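Local coordinates for L-lysine 6-oxidase (Marinomonas mediterranea, PDB 3WEU), which oxidises the epsilon-amino group of L-lysine with a cysteine tryptophylquinone cofactor, releasing ammonium and the hydrogen peroxide that makes it antibacterial, at residues A2-P7 and K64-S69; S77-N82 and V230-D235; G285-D290 and D406-F411; Y309-N314 and D588-E593; I610-G615 and S627-I632. All coordinates share one frame; numbering follows the deposited sequence.

Interaction 1. Residues A2-P7 and K64-S69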
# COMPACT_ATOMS: atom_id res chain seq x y z
N ALA A 2 -35.74 -34.47 34.51
CA ALA A 2 -35.10 -33.44 33.68
C ALA A 2 -33.91 -34.13 32.95
O ALA A 2 -33.28 -35.03 33.50
CB ALA A 2 -34.65 -32.31 34.57
N LEU A 3 -33.63 -33.76 31.70
CA LEU A 3 -32.47 -34.36 30.98
C LEU A 3 -31.27 -33.42 31.13
O LEU A 3 -31.48 -32.27 31.39
CB LEU A 3 -32.80 -34.37 29.55
CG LEU A 3 -34.01 -35.15 29.12
CD1 LEU A 3 -34.20 -34.89 27.64
CD2 LEU A 3 -33.80 -36.61 29.41
N SER A 4 -30.03 -33.85 30.89
CA SER A 4 -28.95 -32.87 30.78
C SER A 4 -28.15 -33.28 29.57
O SER A 4 -28.09 -34.44 29.21
CB SER A 4 -28.15 -32.84 32.09
OG SER A 4 -27.53 -34.07 32.14
N VAL A 5 -27.63 -32.29 28.88
CA VAL A 5 -26.75 -32.49 27.73
C VAL A 5 -25.32 -32.15 28.16
O VAL A 5 -25.09 -31.18 28.90
CB VAL A 5 -27.20 -31.59 26.60
CG1 VAL A 5 -26.22 -31.55 25.43
CG2 VAL A 5 -28.62 -31.96 26.16
N HIS A 6 -24.40 -32.99 27.76
CA HIS A 6 -22.99 -32.72 27.99
C HIS A 6 -22.18 -32.94 26.71
O HIS A 6 -22.46 -33.89 25.94
CB HIS A 6 -22.44 -33.56 29.10
CG HIS A 6 -23.10 -33.32 30.41
ND1 HIS A 6 -22.87 -32.19 31.16
CD2 HIS A 6 -24.00 -34.07 31.12
CE1 HIS A 6 -23.63 -32.22 32.24
NE2 HIS A 6 -24.30 -33.36 32.25
N PRO A 7 -21.13 -32.15 26.51
CA PRO A 7 -20.70 -31.05 27.42
C PRO A 7 -21.69 -29.84 27.40
O PRO A 7 -22.42 -29.63 26.45
CB PRO A 7 -19.39 -30.57 26.76
CG PRO A 7 -19.57 -30.86 25.31
CD PRO A 7 -20.28 -32.23 25.30
N LYS A 64 -23.78 -35.78 24.30
CA LYS A 64 -24.54 -36.93 24.87
C LYS A 64 -25.63 -36.33 25.74
O LYS A 64 -25.50 -35.20 26.27
CB LYS A 64 -23.65 -37.77 25.68
CG LYS A 64 -22.56 -38.43 24.84
CD LYS A 64 -21.73 -39.40 25.68
CE LYS A 64 -20.50 -39.84 24.90
NZ LYS A 64 -19.67 -40.79 25.71
N VAL A 65 -26.75 -37.04 25.82
CA VAL A 65 -27.89 -36.59 26.63
C VAL A 65 -28.13 -37.68 27.65
O VAL A 65 -27.97 -38.89 27.37
CB VAL A 65 -29.11 -36.23 25.77
CG1 VAL A 65 -29.47 -37.41 24.88
CG2 VAL A 65 -30.31 -35.79 26.61
N PHE A 66 -28.49 -37.25 28.86
CA PHE A 66 -28.61 -38.15 29.99
C PHE A 66 -29.93 -37.97 30.69
O PHE A 66 -30.41 -36.84 30.79
CB PHE A 66 -27.50 -37.83 31.01
CG PHE A 66 -26.14 -38.09 30.47
CD1 PHE A 66 -25.52 -37.16 29.67
CD2 PHE A 66 -25.51 -39.30 30.69
CE1 PHE A 66 -24.25 -37.41 29.16
CE2 PHE A 66 -24.24 -39.55 30.16
CZ PHE A 66 -23.65 -38.61 29.35
N GLY A 67 -30.49 -39.06 31.22
CA GLY A 67 -31.75 -39.00 31.93
C GLY A 67 -31.57 -38.62 33.38
O GLY A 67 -30.45 -38.23 33.83
N ALA A 68 -32.68 -38.70 34.12
CA ALA A 68 -32.82 -38.04 35.43
C ALA A 68 -31.89 -38.70 36.43
O ALA A 68 -31.37 -38.03 37.33
CB ALA A 68 -34.25 -38.13 35.94
N SER A 69 -31.63 -39.99 36.21
CA SER A 69 -30.71 -40.77 37.03
C SER A 69 -29.29 -40.76 36.43
O SER A 69 -28.49 -41.62 36.72
CB SER A 69 -31.20 -42.20 37.06
OG SER A 69 -31.14 -42.72 35.75
O HOH W 1 -29.30 -35.84 33.72
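The rings of H6 and F66 meet on one face of the sheet. H6 CD2 lies 3.7 Å from F66 CD1, which sits at the imidazole edge, close to its plane. The ring planes are 57° apart, an oblique pair; the side chains cross at about a right angle. The carbonyl O of S4 lies at the edge of the F66 ring, in its plane. M434 of helix 433-439 packs on both H6 and F66, and H6 ND1 is hydrogen-bonded to D435. S4 OG also belongs to this face, and water 1 joins it to G67 O. On the other face V5 CG2 touches V65 CG2 at 4.2 Å. The torsion that puts V65 CG2 opposite its backbone N turns this methyl towards L3, whose CB is 4.1 Å away. S4 and F66 exchange backbone hydrogen bonds, with F66 N to S4 O at 2.9 Å. H6 and K64 do the same, with K64 N to H6 O at 2.8 Å. V5 and V65 form the non-hydrogen-bonded pair between them. This alternation is that of an antiparallel ladder, joining strands 4-13 and 58-66 in the large mixed sheet of the N-terminal part.

Interaction 2. Residues S77-N82 and V230-D235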
# COMPACT_ATOMS: atom_id res chain seq x y z
N SER A 77 -31.97 -46.83 23.74
CA SER A 77 -32.51 -46.92 25.07
C SER A 77 -34.01 -47.33 24.99
O SER A 77 -34.75 -46.86 24.11
CB SER A 77 -32.44 -45.59 25.82
OG SER A 77 -31.13 -45.10 25.82
N PRO A 78 -34.45 -48.14 25.95
CA PRO A 78 -35.89 -48.40 26.01
C PRO A 78 -36.74 -47.11 26.19
O PRO A 78 -36.40 -46.15 26.94
CB PRO A 78 -36.06 -49.32 27.24
CG PRO A 78 -34.74 -49.38 27.95
CD PRO A 78 -33.74 -48.56 27.18
N ASN A 79 -37.84 -47.08 25.48
CA ASN A 79 -38.84 -46.03 25.61
C ASN A 79 -38.38 -44.77 24.86
O ASN A 79 -39.08 -43.78 24.90
CB ASN A 79 -39.25 -45.74 27.09
CG ASN A 79 -40.61 -44.97 27.22
OD1 ASN A 79 -41.55 -45.17 26.44
ND2 ASN A 79 -40.70 -44.07 28.21
N VAL A 80 -37.21 -44.80 24.23
CA VAL A 80 -36.82 -43.70 23.36
C VAL A 80 -37.16 -43.99 21.92
O VAL A 80 -36.71 -44.97 21.31
CB VAL A 80 -35.31 -43.36 23.47
CG1 VAL A 80 -34.93 -42.26 22.47
CG2 VAL A 80 -35.00 -42.88 24.87
N LYS A 81 -37.93 -43.12 21.32
CA LYS A 81 -38.18 -43.30 19.94
C LYS A 81 -37.43 -42.32 19.07
O LYS A 81 -37.18 -42.62 17.94
CB LYS A 81 -39.72 -43.30 19.70
CG LYS A 81 -40.35 -42.01 19.27
CD LYS A 81 -41.90 -42.13 19.25
CE LYS A 81 -42.47 -42.26 17.89
NZ LYS A 81 -43.98 -42.33 17.93
N ASN A 82 -37.05 -41.13 19.55
CA ASN A 82 -36.18 -40.29 18.72
C ASN A 82 -35.42 -39.35 19.60
O ASN A 82 -35.83 -39.11 20.70
CB ASN A 82 -36.95 -39.45 17.72
CG ASN A 82 -36.09 -39.04 16.52
OD1 ASN A 82 -34.95 -39.50 16.30
ND2 ASN A 82 -36.64 -38.17 15.73
N VAL A 230 -35.79 -35.28 23.22
CA VAL A 230 -35.89 -36.69 23.28
C VAL A 230 -37.39 -37.03 23.32
O VAL A 230 -38.12 -36.53 24.20
CB VAL A 230 -35.32 -37.20 24.61
CG1 VAL A 230 -35.58 -38.71 24.80
CG2 VAL A 230 -33.79 -36.92 24.65
N THR A 231 -37.81 -37.83 22.35
CA THR A 231 -39.23 -38.19 22.23
C THR A 231 -39.33 -39.63 22.68
O THR A 231 -38.64 -40.53 22.16
CB THR A 231 -39.70 -37.97 20.81
OG1 THR A 231 -39.52 -36.59 20.45
CG2 THR A 231 -41.20 -38.34 20.66
N TYR A 232 -40.21 -39.87 23.63
CA TYR A 232 -40.40 -41.20 24.15
C TYR A 232 -41.49 -41.98 23.37
O TYR A 232 -42.15 -41.41 22.54
CB TYR A 232 -40.75 -41.14 25.60
CG TYR A 232 -39.71 -40.41 26.40
CD1 TYR A 232 -38.53 -41.04 26.77
CD2 TYR A 232 -39.95 -39.12 26.84
CE1 TYR A 232 -37.56 -40.37 27.53
CE2 TYR A 232 -39.00 -38.43 27.60
CZ TYR A 232 -37.81 -39.06 27.94
OH TYR A 232 -36.91 -38.36 28.69
N SER A 233 -41.64 -43.27 23.63
CA SER A 233 -42.56 -44.13 22.80
C SER A 233 -43.97 -43.66 22.75
O SER A 233 -44.65 -43.93 21.80
CB SER A 233 -42.61 -45.55 23.34
OG SER A 233 -41.30 -45.99 23.48
N ASP A 234 -44.41 -42.96 23.79
CA ASP A 234 -45.74 -42.44 23.85
C ASP A 234 -45.87 -41.06 23.29
O ASP A 234 -46.89 -40.42 23.48
CB ASP A 234 -46.23 -42.49 25.28
CG ASP A 234 -45.49 -41.48 26.19
OD1 ASP A 234 -44.55 -40.76 25.73
OD2 ASP A 234 -45.87 -41.43 27.37
N ASP A 235 -44.86 -40.58 22.55
CA ASP A 235 -44.87 -39.23 21.99
C ASP A 235 -44.73 -38.06 22.94
O ASP A 235 -44.71 -36.89 22.46
CB ASP A 235 -45.99 -38.99 20.98
CG ASP A 235 -45.86 -39.93 19.76
OD1 ASP A 235 -44.82 -39.86 19.03
OD2 ASP A 235 -46.76 -40.76 19.58
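A classic beta bulge sets K81 and N82 opposite the single residue T231, between antiparallel strands 80-91 and 223-232. T231 O is the shared acceptor, taking K81 N at 2.8 Å and N82 N at 3.1 Å, both in its carbonyl plane. T231 N answers with a nearly straight bond of 2.9 Å to N82 O. Beyond the bulge, V80 and Y232 form a non-hydrogen-bonded pair, with their side chains diverging. S233 N donates to N79 O at 2.9 Å, from well above the carbonyl plane, and reaches N79 OD1 only weakly. S233 OG donates to N79 OD1 as well, at 3.1 Å. The N79 carbonyl O also lies at the edge of the Y232 ring, in its plane. Y232 OH is satisfied by E238. Each strand end carries a beta turn: type II from S77 to V80, closed by V80 N to S77 O, and type I from Y232 to D235, closed by D235 N to Y232 O. The K81 chain bends at chi3 (-104°) and passes over Y232 O on its way to D235. There K81 NZ makes a salt bridge of 2.8 Å on the syn side of D235 OD1.

Interaction 3. Residues G285-D290 and D406-F411. With SO4 (sulfate ion), chain D; EDO (1,2-ethanediol), chain O.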
# COMPACT_ATOMS: atom_id res chain seq x y z
N GLY A 285 -19.69 -12.70 50.41
CA GLY A 285 -18.82 -12.38 49.29
C GLY A 285 -17.36 -12.63 49.55
O GLY A 285 -16.50 -11.98 48.94
N HIS A 286 -17.07 -13.59 50.41
CA HIS A 286 -15.70 -13.97 50.69
C HIS A 286 -15.47 -15.47 50.68
O HIS A 286 -16.35 -16.26 51.04
CB HIS A 286 -15.21 -13.41 52.04
CG HIS A 286 -15.25 -11.91 52.10
ND1 HIS A 286 -16.25 -11.22 52.76
CD2 HIS A 286 -14.46 -10.97 51.55
CE1 HIS A 286 -16.03 -9.92 52.66
NE2 HIS A 286 -14.96 -9.75 51.92
N TYR A 287 -14.27 -15.85 50.29
CA TYR A 287 -13.86 -17.23 50.45
C TYR A 287 -13.84 -17.61 51.93
O TYR A 287 -13.72 -16.75 52.80
CB TYR A 287 -12.49 -17.47 49.83
CG TYR A 287 -12.51 -17.41 48.32
CD1 TYR A 287 -12.83 -18.53 47.56
CD2 TYR A 287 -12.24 -16.23 47.67
CE1 TYR A 287 -12.83 -18.48 46.16
CE2 TYR A 287 -12.28 -16.14 46.28
CZ TYR A 287 -12.54 -17.29 45.54
OH TYR A 287 -12.62 -17.21 44.15
N LYS A 288 -13.98 -18.89 52.19
CA LYS A 288 -13.93 -19.43 53.55
C LYS A 288 -12.55 -19.93 53.90
O LYS A 288 -12.08 -20.93 53.30
CB LYS A 288 -14.95 -20.58 53.69
CG LYS A 288 -16.37 -20.12 53.45
CD LYS A 288 -17.35 -21.22 53.77
CE LYS A 288 -18.73 -20.64 53.71
NZ LYS A 288 -19.69 -21.73 53.93
N SER A 289 -11.92 -19.25 54.87
CA SER A 289 -10.56 -19.60 55.26
C SER A 289 -10.36 -20.95 55.90
O SER A 289 -9.22 -21.42 56.01
CB SER A 289 -9.92 -18.50 56.14
OG SER A 289 -10.71 -18.28 57.27
N ASP A 290 -11.43 -21.62 56.32
CA ASP A 290 -11.29 -22.97 56.79
C ASP A 290 -11.38 -24.03 55.70
O ASP A 290 -11.24 -25.20 56.01
CB ASP A 290 -12.28 -23.28 57.92
CG ASP A 290 -13.71 -22.95 57.58
OD1 ASP A 290 -13.98 -22.41 56.49
OD2 ASP A 290 -14.58 -23.17 58.47
N ASP A 406 -6.69 -17.00 38.26
CA ASP A 406 -8.02 -16.55 38.60
C ASP A 406 -8.21 -16.62 40.11
O ASP A 406 -7.41 -17.19 40.81
CB ASP A 406 -9.14 -17.24 37.76
CG ASP A 406 -9.42 -18.68 38.11
OD1 ASP A 406 -9.52 -18.99 39.32
OD2 ASP A 406 -9.69 -19.51 37.15
N ALA A 407 -9.25 -15.97 40.60
CA ALA A 407 -9.40 -15.75 42.03
C ALA A 407 -9.55 -17.06 42.79
O ALA A 407 -9.01 -17.20 43.88
CB ALA A 407 -10.57 -14.83 42.31
N THR A 408 -10.16 -18.04 42.15
CA THR A 408 -10.35 -19.35 42.80
C THR A 408 -9.07 -20.18 42.83
O THR A 408 -8.68 -20.72 43.87
CB THR A 408 -11.58 -20.08 42.23
OG1 THR A 408 -12.73 -19.22 42.45
CG2 THR A 408 -11.77 -21.47 42.86
N GLN A 409 -8.34 -20.20 41.68
CA GLN A 409 -7.06 -20.84 41.71
C GLN A 409 -6.20 -20.25 42.78
O GLN A 409 -5.49 -20.94 43.48
CB GLN A 409 -6.37 -20.71 40.36
CG GLN A 409 -7.06 -21.40 39.23
CD GLN A 409 -6.38 -21.12 37.90
OE1 GLN A 409 -6.24 -19.94 37.49
NE2 GLN A 409 -5.89 -22.17 37.25
N LEU A 410 -6.19 -18.94 42.87
CA LEU A 410 -5.24 -18.30 43.79
C LEU A 410 -5.66 -18.51 45.25
O LEU A 410 -4.82 -18.75 46.14
CB LEU A 410 -5.12 -16.85 43.45
CG LEU A 410 -4.15 -16.05 44.29
CD1 LEU A 410 -2.70 -16.42 43.95
CD2 LEU A 410 -4.33 -14.54 44.16
N PHE A 411 -6.97 -18.51 45.50
CA PHE A 411 -7.46 -18.83 46.84
C PHE A 411 -6.95 -20.23 47.28
O PHE A 411 -6.42 -20.44 48.37
CB PHE A 411 -8.99 -18.83 46.87
CG PHE A 411 -9.51 -19.43 48.12
CD1 PHE A 411 -9.28 -18.79 49.31
CD2 PHE A 411 -10.06 -20.68 48.12
CE1 PHE A 411 -9.69 -19.35 50.51
CE2 PHE A 411 -10.48 -21.25 49.29
CZ PHE A 411 -10.28 -20.59 50.51
S SO4 D . -11.75 -12.98 49.96
O1 SO4 D . -11.82 -11.68 50.65
O2 SO4 D . -13.06 -13.56 49.76
O3 SO4 D . -11.07 -12.71 48.69
O4 SO4 D . -11.05 -14.03 50.69
C1 EDO O . -16.00 -10.87 43.62
O1 EDO O . -16.73 -12.09 43.48
C2 EDO O . -15.94 -10.74 45.12
O2 EDO O . -15.73 -12.06 45.66
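Y287 OH donates to T408 OG1 at 2.6 Å, a short bond between two hydroxyls. T408 OG1 is also hydrogen-bonded to D267 of helix 261-272, so the threonine hydroxyl links the tyrosine to that helix. OG1 lies at the edge of the Y287 ring, in its plane. The A407 methyl CB packs beside the same phenol oxygen at 3.6 Å. Further back, the Y287 and F411 rings form an offset stack, with centroids 4.5 Å apart and planes at 13°. The two side chains run past each other in opposite directions, so each beta carbon lies over the other ring. F411 CB sits above the centre of the Y287 ring, 3.9 Å from its centroid. Y287 CB lies over the F411 face nearer the rim, 3.7 Å from the centroid. F411 CG is anti to the backbone N (chi1 168°), which carries the phenyl out along the tyrosine. Its far end meets K288 O at the ring edge, with CZ to O at 3.3 Å. Y280 meets the Y287 ring edge-to-face. On the helix side, D406 is the N-cap of helix 407-418. D406 OD1 takes Q409 N at 2.9 Å and T408 N weakly, while Q409 OE1 takes D406 N, a capping box. A sulfate, probably from the crystallisation liquor, lies near Y287 N, but its exact position is doubtful. The contact thus joins strand 286-287 to the N-terminal end of helix 407-418, mainly through Y287, held by F411 and T408. Stacking sets the plane of the phenol, and the hydroxyl bond fixes its end.

Interaction 4. Residues Y309-N314 and D588-E593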
# COMPACT_ATOMS: atom_id res chain seq x y z
N TYR A 309 5.05 -25.19 29.63
CA TYR A 309 5.20 -24.00 28.78
C TYR A 309 6.55 -23.96 28.05
O TYR A 309 6.68 -23.39 26.95
CB TYR A 309 4.96 -22.71 29.57
CG TYR A 309 3.53 -22.30 29.70
CD1 TYR A 309 2.52 -23.23 29.89
CD2 TYR A 309 3.14 -20.96 29.63
CE1 TYR A 309 1.23 -22.84 30.03
CE2 TYR A 309 1.83 -20.57 29.79
CZ TYR A 309 0.88 -21.51 29.99
OH TYR A 309 -0.43 -21.11 30.14
N GLN A 310 7.57 -24.57 28.65
CA GLN A 310 8.91 -24.60 28.03
C GLN A 310 8.97 -25.18 26.61
O GLN A 310 9.96 -24.91 25.90
CB GLN A 310 9.85 -25.40 28.96
CG GLN A 310 9.45 -26.88 29.08
CD GLN A 310 10.43 -27.65 29.96
OE1 GLN A 310 11.56 -27.92 29.57
NE2 GLN A 310 9.98 -28.06 31.14
N TRP A 311 7.97 -25.97 26.21
CA TRP A 311 8.00 -26.58 24.89
C TRP A 311 7.56 -25.62 23.78
O TRP A 311 7.69 -25.94 22.62
CB TRP A 311 7.13 -27.80 24.84
CG TRP A 311 7.59 -28.87 25.82
CD1 TRP A 311 6.95 -29.26 26.97
CD2 TRP A 311 8.73 -29.69 25.69
NE1 TRP A 311 7.69 -30.25 27.58
CE2 TRP A 311 8.77 -30.56 26.81
CE3 TRP A 311 9.74 -29.81 24.72
CZ2 TRP A 311 9.77 -31.55 26.97
CZ3 TRP A 311 10.72 -30.77 24.91
CH2 TRP A 311 10.71 -31.64 26.03
N VAL A 312 7.03 -24.47 24.19
CA VAL A 312 6.44 -23.52 23.29
C VAL A 312 6.85 -22.08 23.55
O VAL A 312 6.41 -21.20 22.82
CB VAL A 312 4.91 -23.67 23.25
CG1 VAL A 312 4.46 -24.94 22.56
CG2 VAL A 312 4.33 -23.64 24.64
N SER A 313 7.67 -21.85 24.59
CA SER A 313 8.07 -20.49 24.99
C SER A 313 9.31 -20.62 25.85
O SER A 313 9.57 -21.71 26.43
CB SER A 313 6.92 -19.83 25.77
OG SER A 313 6.61 -20.55 26.92
N ASN A 314 10.00 -19.50 26.08
CA ASN A 314 11.12 -19.43 26.99
C ASN A 314 10.71 -18.69 28.25
O ASN A 314 10.74 -17.48 28.30
CB ASN A 314 12.33 -18.79 26.32
CG ASN A 314 12.91 -19.68 25.27
OD1 ASN A 314 13.11 -20.86 25.49
ND2 ASN A 314 13.15 -19.13 24.09
N ASP A 588 8.35 -20.45 20.57
CA ASP A 588 9.70 -21.01 20.56
C ASP A 588 9.54 -22.51 20.70
O ASP A 588 9.11 -22.98 21.74
CB ASP A 588 10.51 -20.43 21.68
CG ASP A 588 10.40 -18.92 21.73
OD1 ASP A 588 9.54 -18.38 22.44
OD2 ASP A 588 11.14 -18.28 20.98
N VAL A 589 9.84 -23.23 19.62
CA VAL A 589 9.55 -24.67 19.51
C VAL A 589 10.71 -25.43 18.94
O VAL A 589 11.61 -24.82 18.30
CB VAL A 589 8.30 -24.93 18.64
CG1 VAL A 589 7.07 -24.34 19.27
CG2 VAL A 589 8.49 -24.47 17.22
N LEU A 590 10.72 -26.75 19.15
CA LEU A 590 11.83 -27.61 18.70
C LEU A 590 11.51 -28.21 17.36
O LEU A 590 10.36 -28.68 17.12
CB LEU A 590 12.07 -28.73 19.74
CG LEU A 590 12.40 -28.30 21.17
CD1 LEU A 590 12.66 -29.56 21.99
CD2 LEU A 590 13.66 -27.44 21.12
N THR A 591 12.48 -28.18 16.44
CA THR A 591 12.34 -28.84 15.21
C THR A 591 12.28 -30.32 15.44
O THR A 591 12.99 -30.88 16.28
CB THR A 591 13.50 -28.55 14.24
OG1 THR A 591 14.72 -28.79 14.97
CG2 THR A 591 13.47 -27.15 13.79
N GLY A 592 11.48 -30.97 14.60
CA GLY A 592 11.11 -32.38 14.75
C GLY A 592 11.44 -33.39 13.62
O GLY A 592 11.14 -34.57 13.75
N GLU A 593 11.93 -32.93 12.46
CA GLU A 593 12.15 -33.87 11.32
C GLU A 593 13.42 -34.67 11.64
O GLU A 593 14.48 -34.11 11.75
CB GLU A 593 12.30 -33.06 10.03
CG GLU A 593 11.05 -32.21 9.71
CD GLU A 593 9.80 -32.98 9.37
OE1 GLU A 593 9.92 -34.22 9.08
OE2 GLU A 593 8.70 -32.38 9.43
O HOH W 2 10.89 -24.72 23.25
O HOH W 3 8.63 -27.94 20.87
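D588 opens strand 588-590 against the loop that follows helix 295-308, and one direct backbone hydrogen bond joins the two. D588 N donates to V312 O at 3.1 Å, from well above the carbonyl plane. This strand pairs with strand 609-611 in a two-stranded antiparallel sheet, and the loop packs alongside it. The D588 and N314 side chains cross at about a right angle, but their flat ends are turned only 31° apart, with N314 ND2 3.6 Å from D588 CG. Y579 OH bonds both D588 OD1 and N314 N; N314 OD1 is held by Q609. D588 O is bridged to Q310 O by water 2, which donates to both. Next, V589 CG1 is anti to the carbonyl carbon (chi1 -64°) and lies 4.2 Å from V312 CG1. Both valines also touch I632 of strand 631-634, which makes this the buried part of the contact. The end of the L590 side chain reaches W311, whose indole is also met by F645. L590 CD1 approaches the indole at its edge, in the ring plane, 3.7 Å from W311 CZ3. Water 3 links the two backbones, accepting from L590 N at 3.0 Å and donating to W311 O at 2.8 Å.

Interaction 5. Residues I610-G615 and S627-I632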
# COMPACT_ATOMS: atom_id res chain seq x y z
N ILE A 610 13.42 -22.97 17.44
CA ILE A 610 13.30 -21.95 16.42
C ILE A 610 11.95 -21.34 16.50
O ILE A 610 11.08 -21.78 17.21
CB ILE A 610 13.50 -22.52 14.97
CG1 ILE A 610 12.34 -23.31 14.44
CG2 ILE A 610 14.79 -23.26 14.86
CD1 ILE A 610 11.81 -24.39 15.27
N ASN A 611 11.75 -20.28 15.74
CA ASN A 611 10.44 -19.62 15.77
C ASN A 611 9.33 -20.44 15.09
O ASN A 611 9.42 -20.88 13.89
CB ASN A 611 10.51 -18.22 15.16
CG ASN A 611 9.14 -17.53 15.18
OD1 ASN A 611 8.42 -17.46 14.19
ND2 ASN A 611 8.80 -16.99 16.33
N TYR A 612 8.27 -20.63 15.84
CA TYR A 612 7.14 -21.44 15.38
C TYR A 612 6.53 -20.95 14.03
O TYR A 612 6.08 -21.73 13.20
CB TYR A 612 6.04 -21.44 16.45
CG TYR A 612 4.74 -22.09 16.05
CD1 TYR A 612 4.63 -23.48 16.01
CD2 TYR A 612 3.63 -21.35 15.71
CE1 TYR A 612 3.46 -24.11 15.66
CE2 TYR A 612 2.47 -21.96 15.37
CZ TYR A 612 2.40 -23.35 15.32
OH TYR A 612 1.26 -23.96 14.95
N ALA A 613 6.40 -19.63 13.91
CA ALA A 613 5.75 -19.05 12.74
C ALA A 613 6.73 -18.61 11.67
O ALA A 613 6.34 -17.82 10.84
CB ALA A 613 4.92 -17.85 13.17
N ARG A 614 7.94 -19.13 11.65
CA ARG A 614 8.97 -18.63 10.74
C ARG A 614 8.40 -18.80 9.31
O ARG A 614 7.87 -19.83 8.94
CB ARG A 614 10.24 -19.36 10.95
CG ARG A 614 10.18 -20.88 10.69
CD ARG A 614 11.31 -21.64 11.32
NE ARG A 614 11.17 -23.05 11.06
CZ ARG A 614 10.29 -23.85 11.67
NH1 ARG A 614 9.43 -23.39 12.59
NH2 ARG A 614 10.25 -25.16 11.31
N GLY A 615 8.57 -17.76 8.51
CA GLY A 615 8.12 -17.76 7.16
C GLY A 615 6.78 -17.08 6.92
O GLY A 615 6.47 -16.69 5.80
N SER A 627 -2.73 -22.90 7.92
CA SER A 627 -2.81 -24.32 7.93
C SER A 627 -1.52 -24.99 7.65
O SER A 627 -1.43 -26.23 7.78
CB SER A 627 -3.91 -24.88 7.02
OG SER A 627 -3.62 -24.68 5.66
N ALA A 628 -0.49 -24.22 7.28
CA ALA A 628 0.81 -24.78 7.00
C ALA A 628 1.60 -25.05 8.28
O ALA A 628 2.60 -25.77 8.25
CB ALA A 628 1.60 -23.84 6.14
N LEU A 629 1.15 -24.48 9.39
CA LEU A 629 1.95 -24.53 10.65
C LEU A 629 1.91 -25.87 11.32
O LEU A 629 1.06 -26.71 11.04
CB LEU A 629 1.54 -23.45 11.65
CG LEU A 629 1.74 -22.04 11.08
CD1 LEU A 629 0.97 -20.95 11.80
CD2 LEU A 629 3.20 -21.66 11.07
N ALA A 630 2.91 -26.10 12.16
CA ALA A 630 3.10 -27.38 12.79
C ALA A 630 2.13 -27.60 13.95
O ALA A 630 1.65 -26.65 14.59
CB ALA A 630 4.49 -27.45 13.36
N PHE A 631 1.95 -28.86 14.28
CA PHE A 631 1.34 -29.24 15.54
C PHE A 631 2.45 -29.69 16.45
O PHE A 631 3.27 -30.59 16.10
CB PHE A 631 0.39 -30.41 15.33
CG PHE A 631 -0.91 -29.99 14.72
CD1 PHE A 631 -0.98 -29.70 13.36
CD2 PHE A 631 -2.02 -29.73 15.51
CE1 PHE A 631 -2.16 -29.22 12.79
CE2 PHE A 631 -3.22 -29.26 14.96
CZ PHE A 631 -3.28 -29.03 13.58
N ILE A 632 2.47 -29.09 17.61
CA ILE A 632 3.49 -29.40 18.64
C ILE A 632 2.96 -30.57 19.44
O ILE A 632 1.90 -30.49 20.03
CB ILE A 632 3.78 -28.20 19.56
CG1 ILE A 632 3.99 -26.93 18.75
CG2 ILE A 632 4.96 -28.47 20.48
CD1 ILE A 632 5.05 -27.00 17.65
O HOH W 4 5.32 -24.40 12.72
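Y612 reaches from a type I turn, N611 to R614, to the segment that leads into strand 631-634. The turn ends strand 609-611, and the tyrosine is the bump of this buried contact. Its CG is anti to the backbone N (chi1 173°), which carries the ring across to L629, A630 and I632. These three form the hollow that receives it. The L629 and Y612 side chains cross at about a right angle: L629 CB lies 3.8 Å from Y612 CZ, and CD1 comes up to CE2. I632 CD1 fits against Y612 CE1 at 3.9 Å, and the A630 methyl sits by the same ring atom. The other branch of L629 lies against the Y612 carbonyl and A613, with CD2 4.0 Å from A613 CA. F513 of helix 510-515 packs on both Y612 and L629, and V589 packs on Y612. N611 O is gripped by R614 N and R614 NH1 from opposite faces of its plane. R614 NH2 forms a salt bridge with E647. Water 4 donates to Y612 O and accepts from A630 N. At the ring's far end, Y612 OH donates to A630 O at 2.7 Å, in the plane of the carbonyl.

Overall arrangement
Interactions 1 and 2 belong to one mixed sheet at the surface. They touch through L3, which packs on V230 and Y232. Their chemistry is mostly backbone pairing, regular in interaction 1 and bulged in interaction 2, and interaction 2 adds an exposed salt bridge. Interactions 4 and 5 lie deeper and share a two-stranded sheet, strands 588-590 and 609-611. Their centres are 10 Å apart, and a probable hydrogen bond between V589 O and I610 N joins them. Both bring waters in beside apolar side chains, and interaction 5 is the more buried. Interaction 3 stands apart at the surface, on the opposite side of the chain's centre from interaction 5, and relies on aromatic stacking and a hydroxyl bond to a helix.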